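PDB 3ZXK: HIAXHD3 from Humicola insolens, which probably removes arabinofuranosyl side chains from xylan as a family 43 exo-acting arabinofuranosidase, an enzyme whose active site has been engineered to add endo-xylanase activity. Local coordinates for residues Thr478-Ile483 and Tyr489-Pro494. Sequence-based numbering, arbitrary orientation.
Sequences TFYYSI and YTRLGP
Water 1 bridges Phe479 and Arg491: it accepts from Phe479 N at 2.9 Å and from Arg491 NE at 3.0 Å. Leu492 O and Pro494 O also lie within reach of its protons. A second water links Tyr480 OH to Arg491 NH1. Beside it, Tyr480 OH shares a 2.7 Å hydrogen bond with Thr478 OG1. The Arg491 chain bends at chi2 (75°), which brings CD over one face of the Tyr480 ring. Thr478 CG2 sits over the centre of the guanidinium, 3.5 Å from Arg491 CZ. The strands form an antiparallel beta hairpin at the rim of a sheet in the concanavalin A-like C-terminal domain. Tyr481 and Thr490 form an antiparallel hydrogen-bonded pair, with Thr490 N to Tyr481 O at 2.8 Å and nearly straight (168°). On the side of the sheet that carries both, Thr490 CB lies over the Tyr481 ring, 4.0 Å from its centroid, and Leu492 CB meets the ring edge. With an alanine here, Thr490 CB would probably lose its CH-pi partner and a gap would open beside Leu492. At the turn end, Ser482 CB lies over one face of the Tyr489 ring, toward its rim, while Ser482 OG bonds to Asp484 OD1 and Gly486 N.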
ATOM      1  N   THR A 478     -12.942  16.161   8.959  1.00  6.99           N
ATOM      2  CA  THR A 478     -14.317  16.694   8.898  1.00  6.72           C
ATOM      3  C   THR A 478     -15.064  16.185   7.658  1.00  5.75           C
ATOM      4  O   THR A 478     -14.443  15.782   6.675  1.00  6.65           O
ATOM      5  CB  THR A 478     -14.346  18.227   8.971  1.00  8.23           C
ATOM      6  OG1 THR A 478     -13.469  18.794   7.993  1.00 10.66           O
ATOM      7  CG2 THR A 478     -13.912  18.684  10.394  1.00  9.42           C
ATOM      8  N   PHE A 479     -16.395  16.166   7.740  1.00  5.44           N
ATOM      9  CA  PHE A 479     -17.245  15.580   6.716  1.00  4.86           C
ATOM     10  C   PHE A 479     -18.267  16.605   6.205  1.00  5.14           C
ATOM     11  O   PHE A 479     -18.790  17.414   6.988  1.00  5.21           O
ATOM     12  CB  PHE A 479     -17.982  14.359   7.284  1.00  4.82           C
ATOM     13  CG  PHE A 479     -17.068  13.216   7.695  1.00  4.70           C
ATOM     14  CD1 PHE A 479     -16.494  13.158   8.969  1.00  5.41           C
ATOM     15  CD2 PHE A 479     -16.789  12.189   6.801  1.00  4.76           C
ATOM     16  CE1 PHE A 479     -15.639  12.119   9.333  1.00  6.27           C
ATOM     17  CE2 PHE A 479     -15.952  11.138   7.163  1.00  5.69           C
ATOM     18  CZ  PHE A 479     -15.358  11.108   8.421  1.00  5.40           C
ATOM     19  N   TYR A 480     -18.551  16.555   4.904  1.00  5.47           N
ATOM     20  CA  TYR A 480     -19.457  17.506   4.254  1.00  5.82           C
ATOM     21  C   TYR A 480     -20.306  16.795   3.210  1.00  5.49           C
ATOM     22  O   TYR A 480     -19.915  15.745   2.706  1.00  4.87           O
ATOM     23  CB  TYR A 480     -18.650  18.598   3.529  1.00  6.17           C
ATOM     24  CG  TYR A 480     -17.612  19.271   4.391  1.00  7.40           C
ATOM     25  CD1 TYR A 480     -16.411  18.615   4.676  1.00  7.66           C
ATOM     26  CD2 TYR A 480     -17.827  20.550   4.939  1.00  9.01           C
ATOM     27  CE1 TYR A 480     -15.460  19.184   5.463  1.00 10.91           C
ATOM     28  CE2 TYR A 480     -16.862  21.144   5.746  1.00 11.38           C
ATOM     29  CZ  TYR A 480     -15.684  20.426   6.014  1.00 11.91           C
ATOM     30  OH  TYR A 480     -14.678  20.910   6.807  1.00 14.85           O
ATOM     31  N   TYR A 481     -21.471  17.371   2.918  1.00  5.87           N
ATOM     32  CA  TYR A 481     -22.270  16.892   1.805  1.00  5.70           C
ATOM     33  C   TYR A 481     -22.694  18.047   0.929  1.00  6.85           C
ATOM     34  O   TYR A 481     -22.724  19.188   1.385  1.00  7.22           O
ATOM     35  CB  TYR A 481     -23.506  16.119   2.299  1.00  6.24           C
ATOM     36  CG  TYR A 481     -24.519  17.005   3.017  1.00  6.83           C
ATOM     37  CD1 TYR A 481     -25.547  17.667   2.315  1.00  7.80           C
ATOM     38  CD2 TYR A 481     -24.451  17.193   4.397  1.00  7.01           C
ATOM     39  CE1 TYR A 481     -26.447  18.496   2.972  1.00  8.77           C
ATOM     40  CE2 TYR A 481     -25.381  17.989   5.056  1.00  8.17           C
ATOM     41  CZ  TYR A 481     -26.364  18.655   4.339  1.00  9.65           C
ATOM     42  OH  TYR A 481     -27.294  19.457   4.999  1.00 13.17           O
ATOM     43  N   SER A 482     -22.984  17.717  -0.327  1.00  7.38           N
ATOM     44  CA  SER A 482     -23.626  18.621  -1.274  1.00  9.21           C
ATOM     45  C   SER A 482     -24.791  17.938  -1.955  1.00 10.69           C
ATOM     46  O   SER A 482     -24.675  16.823  -2.466  1.00 10.77           O
ATOM     47  CB  SER A 482     -22.654  19.134  -2.338  1.00 10.63           C
ATOM     48  OG  SER A 482     -23.346  19.933  -3.289  1.00 11.33           O
ATOM     49  N   ILE A 483     -25.912  18.640  -1.980  1.00 12.21           N
ATOM     50  CA  ILE A 483     -27.059  18.209  -2.762  1.00 14.11           C
ATOM     51  C   ILE A 483     -27.410  19.275  -3.806  1.00 16.68           C
ATOM     52  O   ILE A 483     -28.546  19.361  -4.270  1.00 20.31           O
ATOM     53  CB  ILE A 483     -28.263  17.851  -1.864  1.00 16.88           C
ATOM     54  CG1 ILE A 483     -28.585  18.985  -0.896  1.00 18.84           C
ATOM     55  CG2 ILE A 483     -27.971  16.580  -1.077  1.00 16.64           C
ATOM     56  CD1 ILE A 483     -30.043  19.052  -0.482  1.00 22.82           C
ATOM     57  N   TYR A 489     -21.132  22.987  -0.158  1.00 13.72           N
ATOM     58  CA  TYR A 489     -20.974  21.903   0.796  1.00 12.32           C
ATOM     59  C   TYR A 489     -21.401  22.365   2.178  1.00 12.18           C
ATOM     60  O   TYR A 489     -21.127  23.495   2.585  1.00 12.32           O
ATOM     61  CB  TYR A 489     -19.526  21.389   0.835  1.00 12.61           C
ATOM     62  CG  TYR A 489     -19.213  20.515  -0.342  1.00 12.85           C
ATOM     63  CD1 TYR A 489     -19.464  19.135  -0.301  1.00 11.45           C
ATOM     64  CD2 TYR A 489     -18.692  21.070  -1.511  1.00 13.48           C
ATOM     65  CE1 TYR A 489     -19.188  18.333  -1.404  1.00 11.00           C
ATOM     66  CE2 TYR A 489     -18.410  20.285  -2.614  1.00 13.04           C
ATOM     67  CZ  TYR A 489     -18.670  18.923  -2.558  1.00 11.71           C
ATOM     68  OH  TYR A 489     -18.409  18.136  -3.655  1.00 14.01           O
ATOM     69  N   THR A 490     -22.065  21.460   2.886  1.00 10.03           N
ATOM     70  CA  THR A 490     -22.506  21.678   4.248  1.00  9.72           C
ATOM     71  C   THR A 490     -21.787  20.703   5.152  1.00  8.07           C
ATOM     72  O   THR A 490     -21.790  19.505   4.905  1.00  7.20           O
ATOM     73  CB  THR A 490     -24.020  21.486   4.337  1.00 10.49           C
ATOM     74  OG1 THR A 490     -24.642  22.409   3.437  1.00 12.84           O
ATOM     75  CG2 THR A 490     -24.529  21.711   5.752  1.00 11.22           C
ATOM     76  N   ARG A 491     -21.144  21.248   6.178  1.00  8.35           N
ATOM     77  CA  ARG A 491     -20.498  20.468   7.230  1.00  8.08           C
ATOM     78  C   ARG A 491     -21.526  19.667   8.044  1.00  7.94           C
ATOM     79  O   ARG A 491     -22.585  20.185   8.402  1.00  9.23           O
ATOM     80  CB  ARG A 491     -19.713  21.440   8.116  1.00  9.42           C
ATOM     81  CG  ARG A 491     -19.183  20.871   9.409  1.00  9.73           C
ATOM     82  CD  ARG A 491     -17.969  19.970   9.233  1.00 10.49           C
ATOM     83  NE  ARG A 491     -17.648  19.418  10.544  1.00 12.50           N
ATOM     84  CZ  ARG A 491     -16.947  20.054  11.484  1.00 12.64           C
ATOM     85  NH1 ARG A 491     -16.428  21.265  11.242  1.00 14.71           N
ATOM     86  NH2 ARG A 491     -16.760  19.470  12.661  1.00 14.07           N
ATOM     87  N   LEU A 492     -21.200  18.411   8.360  1.00  7.48           N
ATOM     88  CA  LEU A 492     -22.088  17.582   9.175  1.00  7.86           C
ATOM     89  C   LEU A 492     -21.300  16.792  10.208  1.00  8.12           C
ATOM     90  O   LEU A 492     -20.375  16.066   9.876  1.00  8.33           O
ATOM     91  CB  LEU A 492     -22.916  16.623   8.315  1.00  7.85           C
ATOM     92  CG  LEU A 492     -23.996  15.782   9.024  1.00  7.57           C
ATOM     93  CD1 LEU A 492     -25.100  16.684   9.603  1.00  8.11           C
ATOM     94  CD2 LEU A 492     -24.587  14.784   8.032  1.00  8.23           C
ATOM     95  N   GLY A 493     -21.693  16.932  11.465  1.00  8.92           N
ATOM     96  CA  GLY A 493     -21.112  16.130  12.516  1.00  9.22           C
ATOM     97  C   GLY A 493     -19.924  16.817  13.145  1.00  9.48           C
ATOM     98  O   GLY A 493     -19.472  17.862  12.667  1.00  9.90           O
ATOM     99  N   PRO A 494     -19.407  16.228  14.239  1.00 10.77           N
ATOM    100  CA  PRO A 494     -18.191  16.692  14.925  1.00 11.00           C
ATOM    101  C   PRO A 494     -16.934  16.464  14.080  1.00 10.93           C
ATOM    102  O   PRO A 494     -16.989  15.751  13.068  1.00 11.37           O
ATOM    103  CB  PRO A 494     -18.173  15.837  16.196  1.00 11.91           C
ATOM    104  CG  PRO A 494     -18.889  14.586  15.824  1.00 12.74           C
ATOM    105  CD  PRO A 494     -19.930  14.971  14.824  1.00 11.46           C
TER
HETATM  106  O   HOH W   1     -17.668  16.464  10.379  1.00  6.90           O
HETATM  107  O   HOH W   2     -15.545  22.513   8.947  1.00 25.02           O